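Putative carboxynorspermidine decarboxylase protein (Sinorhizobium meliloti, PDB 3MT1) probably catalyses the pyridoxal 5'-phosphate-dependent decarboxylation of carboxynorspermidine and carboxyspermidine to norspermidine and spermidine. Local coordinates at residues B[169-181]-B[211-223]. Residues are numbered along the deposited sequence; the frame is centred on the assembly and turned at random.
Sequences DFGLFDRMLGEIE and AFSARLRAFSDRY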
loop_
_atom_site.group_PDB
_atom_site.type_symbol
_atom_site.label_atom_id
_atom_site.label_comp_id
_atom_site.label_asym_id
_atom_site.label_seq_id
_atom_site.Cartn_x
_atom_site.Cartn_y
_atom_site.Cartn_z
ATOM N N ASP B 169 9.780 -12.908 -24.053
ATOM C CA ASP B 169 10.053 -13.581 -25.329
ATOM C C ASP B 169 10.516 -12.604 -26.406
ATOM O O ASP B 169 9.841 -11.599 -26.689
ATOM C CB ASP B 169 8.809 -14.312 -25.799
ATOM C CG ASP B 169 9.075 -15.215 -26.965
ATOM O OD1 ASP B 169 9.474 -16.376 -26.730
ATOM O OD2 ASP B 169 8.856 -14.770 -28.113
ATOM N N PHE B 170 11.675 -12.887 -26.997
ATOM C CA PHE B 170 12.257 -11.951 -27.940
ATOM C C PHE B 170 11.404 -11.823 -29.186
ATOM O O PHE B 170 11.195 -10.708 -29.692
ATOM C CB PHE B 170 13.649 -12.376 -28.344
ATOM C CG PHE B 170 14.171 -11.635 -29.535
ATOM C CD1 PHE B 170 14.454 -10.265 -29.446
ATOM C CD2 PHE B 170 14.367 -12.295 -30.740
ATOM C CE1 PHE B 170 14.916 -9.562 -30.540
ATOM C CE2 PHE B 170 14.855 -11.606 -31.860
ATOM C CZ PHE B 170 15.129 -10.234 -31.757
ATOM N N GLY B 171 10.924 -12.972 -29.676
ATOM C CA GLY B 171 10.044 -13.023 -30.828
ATOM C C GLY B 171 8.886 -12.041 -30.712
ATOM O O GLY B 171 8.572 -11.338 -31.696
ATOM N N LEU B 172 8.261 -11.979 -29.519
ATOM C CA LEU B 172 7.106 -11.106 -29.290
ATOM C C LEU B 172 7.493 -9.652 -29.285
ATOM O O LEU B 172 6.800 -8.837 -29.901
ATOM C CB LEU B 172 6.358 -11.445 -27.996
ATOM C CG LEU B 172 5.307 -10.397 -27.579
ATOM C CD1 LEU B 172 4.116 -10.340 -28.537
ATOM C CD2 LEU B 172 4.832 -10.631 -26.148
ATOM N N PHE B 173 8.578 -9.326 -28.578
ATOM C CA PHE B 173 9.162 -7.981 -28.658
ATOM C C PHE B 173 9.454 -7.615 -30.120
ATOM O O PHE B 173 9.117 -6.514 -30.587
ATOM C CB PHE B 173 10.444 -7.840 -27.818
ATOM C CG PHE B 173 11.208 -6.579 -28.114
ATOM C CD1 PHE B 173 10.740 -5.344 -27.674
ATOM C CD2 PHE B 173 12.370 -6.609 -28.886
ATOM C CE1 PHE B 173 11.425 -4.173 -27.972
ATOM C CE2 PHE B 173 13.070 -5.423 -29.192
ATOM C CZ PHE B 173 12.591 -4.213 -28.732
ATOM N N ASP B 174 10.059 -8.547 -30.855
ATOM C CA ASP B 174 10.368 -8.261 -32.255
ATOM C C ASP B 174 9.156 -7.811 -33.075
ATOM O O ASP B 174 9.256 -6.842 -33.848
ATOM C CB ASP B 174 11.052 -9.418 -32.970
ATOM C CG ASP B 174 11.333 -9.081 -34.422
ATOM O OD1 ASP B 174 11.868 -7.956 -34.662
ATOM O OD2 ASP B 174 10.974 -9.905 -35.312
ATOM N N ARG B 175 8.025 -8.499 -32.895
ATOM C CA ARG B 175 6.798 -8.109 -33.572
ATOM C C ARG B 175 6.250 -6.769 -33.125
ATOM O O ARG B 175 5.733 -6.016 -33.928
ATOM C CB ARG B 175 5.740 -9.190 -33.427
ATOM C CG ARG B 175 6.231 -10.450 -34.030
ATOM C CD ARG B 175 5.136 -11.376 -34.361
ATOM N NE ARG B 175 5.660 -12.479 -35.144
ATOM C CZ ARG B 175 5.596 -12.537 -36.469
ATOM N NH1 ARG B 175 5.020 -11.540 -37.142
ATOM N NH2 ARG B 175 6.096 -13.596 -37.110
HETATM N N MSE B 176 6.384 -6.458 -31.842
HETATM C CA MSE B 176 5.832 -5.211 -31.313
HETATM C C MSE B 176 6.601 -4.010 -31.831
HETATM O O MSE B 176 6.022 -2.974 -32.164
HETATM C CB MSE B 176 5.850 -5.261 -29.810
HETATM C CG MSE B 176 5.210 -6.501 -29.319
HETATM SE SE MSE B 176 3.496 -6.115 -28.577
HETATM C CE MSE B 176 4.133 -6.089 -26.727
ATOM N N LEU B 177 7.914 -4.169 -31.916
ATOM C CA LEU B 177 8.747 -3.169 -32.512
ATOM C C LEU B 177 8.381 -3.002 -34.002
ATOM O O LEU B 177 8.480 -1.906 -34.573
ATOM C CB LEU B 177 10.208 -3.573 -32.340
ATOM C CG LEU B 177 11.219 -2.511 -32.727
ATOM C CD1 LEU B 177 10.991 -1.205 -31.944
ATOM C CD2 LEU B 177 12.625 -3.052 -32.548
ATOM N N GLY B 178 7.938 -4.098 -34.614
ATOM C CA GLY B 178 7.544 -4.084 -36.011
ATOM C C GLY B 178 6.306 -3.242 -36.231
ATOM O O GLY B 178 6.280 -2.423 -37.142
ATOM N N GLU B 179 5.288 -3.436 -35.391
ATOM C CA GLU B 179 4.040 -2.660 -35.491
ATOM C C GLU B 179 4.234 -1.186 -35.129
ATOM O O GLU B 179 3.444 -0.324 -35.545
ATOM C CB GLU B 179 2.879 -3.300 -34.692
ATOM C CG GLU B 179 1.889 -4.084 -35.615
ATOM C CD GLU B 179 0.745 -4.803 -34.872
ATOM O OE1 GLU B 179 0.923 -5.200 -33.689
ATOM O OE2 GLU B 179 -0.330 -4.976 -35.491
ATOM N N ILE B 180 5.297 -0.908 -34.376
ATOM C CA ILE B 180 5.708 0.463 -34.060
ATOM C C ILE B 180 6.203 1.249 -35.307
ATOM O O ILE B 180 5.833 2.413 -35.513
ATOM C CB ILE B 180 6.754 0.455 -32.937
ATOM C CG1 ILE B 180 6.067 0.153 -31.605
ATOM C CG2 ILE B 180 7.550 1.774 -32.893
ATOM C CD1 ILE B 180 7.026 -0.080 -30.423
ATOM N N GLU B 181 7.015 0.598 -36.138
ATOM C CA GLU B 181 7.505 1.194 -37.389
ATOM C C GLU B 181 6.369 1.549 -38.349
ATOM O O GLU B 181 6.350 2.621 -38.931
ATOM C CB GLU B 181 8.529 0.263 -38.068
ATOM C CG GLU B 181 9.804 0.024 -37.212
ATOM C CD GLU B 181 10.881 -0.812 -37.910
ATOM O OE1 GLU B 181 11.265 -1.861 -37.337
ATOM O OE2 GLU B 181 11.353 -0.412 -39.012
ATOM N N ALA B 211 20.947 -11.359 -30.374
ATOM C CA ALA B 211 19.882 -11.126 -31.327
ATOM C C ALA B 211 19.144 -9.803 -30.991
ATOM O O ALA B 211 18.970 -8.934 -31.840
ATOM C CB ALA B 211 18.913 -12.317 -31.320
ATOM N N PHE B 212 18.730 -9.650 -29.743
ATOM C CA PHE B 212 18.022 -8.449 -29.271
ATOM C C PHE B 212 18.814 -7.131 -29.423
ATOM O O PHE B 212 18.235 -6.110 -29.802
ATOM C CB PHE B 212 17.610 -8.690 -27.824
ATOM C CG PHE B 212 17.133 -7.483 -27.101
ATOM C CD1 PHE B 212 15.841 -7.008 -27.281
ATOM C CD2 PHE B 212 17.959 -6.847 -26.175
ATOM C CE1 PHE B 212 15.378 -5.907 -26.575
ATOM C CE2 PHE B 212 17.508 -5.739 -25.473
ATOM C CZ PHE B 212 16.205 -5.273 -25.668
ATOM N N SER B 213 20.113 -7.173 -29.105
ATOM C CA SER B 213 21.053 -6.076 -29.376
ATOM C C SER B 213 21.131 -5.727 -30.852
ATOM O O SER B 213 21.180 -4.552 -31.217
ATOM C CB SER B 213 22.463 -6.444 -28.920
ATOM O OG SER B 213 22.541 -6.471 -27.502
ATOM N N ALA B 214 21.147 -6.762 -31.689
ATOM C CA ALA B 214 21.256 -6.603 -33.138
ATOM C C ALA B 214 19.983 -5.983 -33.701
ATOM O O ALA B 214 20.018 -5.196 -34.640
ATOM C CB ALA B 214 21.517 -7.937 -33.779
ATOM N N ARG B 215 18.853 -6.340 -33.114
ATOM C CA ARG B 215 17.581 -5.780 -33.529
ATOM C C ARG B 215 17.483 -4.303 -33.094
ATOM O O ARG B 215 16.890 -3.483 -33.808
ATOM C CB ARG B 215 16.423 -6.626 -32.969
ATOM C CG ARG B 215 15.047 -6.101 -33.306
ATOM C CD ARG B 215 14.742 -6.227 -34.808
ATOM N NE ARG B 215 13.432 -5.665 -35.185
ATOM C CZ ARG B 215 13.258 -4.442 -35.692
ATOM N NH1 ARG B 215 14.292 -3.633 -35.875
ATOM N NH2 ARG B 215 12.047 -4.023 -36.015
ATOM N N LEU B 216 18.062 -3.986 -31.928
ATOM C CA LEU B 216 18.154 -2.624 -31.435
ATOM C C LEU B 216 19.018 -1.781 -32.379
ATOM O O LEU B 216 18.618 -0.681 -32.784
ATOM C CB LEU B 216 18.677 -2.593 -29.983
ATOM C CG LEU B 216 17.757 -3.126 -28.845
ATOM C CD1 LEU B 216 18.380 -3.074 -27.469
ATOM C CD2 LEU B 216 16.442 -2.416 -28.807
ATOM N N ARG B 217 20.182 -2.317 -32.761
ATOM C CA ARG B 217 21.065 -1.644 -33.706
ATOM C C ARG B 217 20.339 -1.228 -34.987
ATOM O O ARG B 217 20.465 -0.088 -35.443
ATOM C CB ARG B 217 22.266 -2.525 -34.058
ATOM C CG ARG B 217 23.489 -2.328 -33.163
ATOM C CD ARG B 217 24.781 -2.066 -33.956
ATOM N NE ARG B 217 25.915 -1.885 -33.048
ATOM C CZ ARG B 217 26.263 -0.730 -32.480
ATOM N NH1 ARG B 217 25.584 0.382 -32.721
ATOM N NH2 ARG B 217 27.298 -0.676 -31.651
ATOM N N ALA B 218 19.578 -2.161 -35.552
ATOM C CA ALA B 218 18.940 -1.962 -36.855
ATOM C C ALA B 218 17.832 -0.892 -36.812
ATOM O O ALA B 218 17.648 -0.115 -37.755
ATOM C CB ALA B 218 18.417 -3.276 -37.387
ATOM N N PHE B 219 17.098 -0.848 -35.714
ATOM C CA PHE B 219 16.102 0.182 -35.547
ATOM C C PHE B 219 16.796 1.536 -35.437
ATOM O O PHE B 219 16.388 2.495 -36.073
ATOM C CB PHE B 219 15.276 -0.076 -34.299
ATOM C CG PHE B 219 14.194 0.922 -34.088
ATOM C CD1 PHE B 219 14.453 2.115 -33.421
ATOM C CD2 PHE B 219 12.903 0.670 -34.554
ATOM C CE1 PHE B 219 13.444 3.046 -33.231
ATOM C CE2 PHE B 219 11.886 1.592 -34.377
ATOM C CZ PHE B 219 12.152 2.786 -33.713
ATOM N N SER B 220 17.846 1.603 -34.627
ATOM C CA SER B 220 18.569 2.836 -34.413
ATOM C C SER B 220 19.290 3.275 -35.685
ATOM O O SER B 220 19.421 4.470 -35.938
ATOM C CB SER B 220 19.558 2.666 -33.262
ATOM O OG SER B 220 20.541 3.689 -33.284
ATOM N N ASP B 221 19.754 2.309 -36.478
ATOM C CA ASP B 221 20.457 2.606 -37.738
ATOM C C ASP B 221 19.497 3.136 -38.803
ATOM O O ASP B 221 19.694 4.218 -39.344
ATOM C CB ASP B 221 21.216 1.375 -38.256
ATOM C CG ASP B 221 22.607 1.233 -37.640
ATOM O OD1 ASP B 221 23.044 2.132 -36.885
ATOM O OD2 ASP B 221 23.280 0.216 -37.914
ATOM N N ARG B 222 18.451 2.373 -39.081
ATOM C CA ARG B 222 17.411 2.783 -40.003
ATOM C C ARG B 222 16.929 4.209 -39.713
ATOM O O ARG B 222 16.918 5.048 -40.609
ATOM C CB ARG B 222 16.237 1.785 -39.952
ATOM C CG ARG B 222 14.975 2.228 -40.691
ATOM C CD ARG B 222 13.923 1.156 -40.706
ATOM N NE ARG B 222 14.154 0.218 -41.792
ATOM C CZ ARG B 222 13.215 -0.572 -42.309
ATOM N NH1 ARG B 222 11.966 -0.546 -41.845
ATOM N NH2 ARG B 222 13.530 -1.391 -43.299
ATOM N N TYR B 223 16.557 4.492 -38.464
ATOM C CA TYR B 223 15.889 5.763 -38.154
ATOM C C TYR B 223 16.798 6.916 -37.714
ATOM O O TYR B 223 16.336 8.054 -37.601
ATOM C CB TYR B 223 14.720 5.543 -37.181
ATOM C CG TYR B 223 13.624 4.672 -37.773
ATOM C CD1 TYR B 223 12.747 5.182 -38.738
ATOM C CD2 TYR B 223 13.480 3.332 -37.396
ATOM C CE1 TYR B 223 11.759 4.393 -39.297
ATOM C CE2 TYR B 223 12.487 2.536 -37.952
ATOM C CZ TYR B 223 11.629 3.070 -38.900
ATOM O OH TYR B 223 10.647 2.287 -39.478
#
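R215 lays its guanidinium against L177, whose CD2 sits over the centre of one face, 3.5 Å from R215 CZ. Arginine suits the place because its flat cation can lie against a methyl group while its rim donates to two carboxylates: R215 NE to D174 OD1 at 2.8 Å, R215 NH2 to E181 OE1 at 2.7 Å. With a bend at chi2 (68°), the chain crosses to helix 170-190 and slants toward its C-terminal end, entering the hole formed by D174, L177, G178 and E181. A leucine here would remove the guanidinium, and D174 would probably be left without its mate across the contact. E181, a knob long enough to reach three donors, also accepts through OE2 from Y223 OH at 2.8 Å and, weakly, from R222 NH1, completing a salt-bridge network. Flat phenylalanines fill the buried seam: F212 turns its ring edge to the face of F173 (planes at 61°), and L177 CD1 meets F219 CD2. F170 closes the N-terminal end, A211 CB over one ring face. Segments 170-181 and 211-223, nearly parallel (8°), lie outside the TIM barrel, their helices following strands 158-160 and 193-195; F212 and L216 continue to V24 of helix 11-28, while F219 touches I227 of strand 226-229.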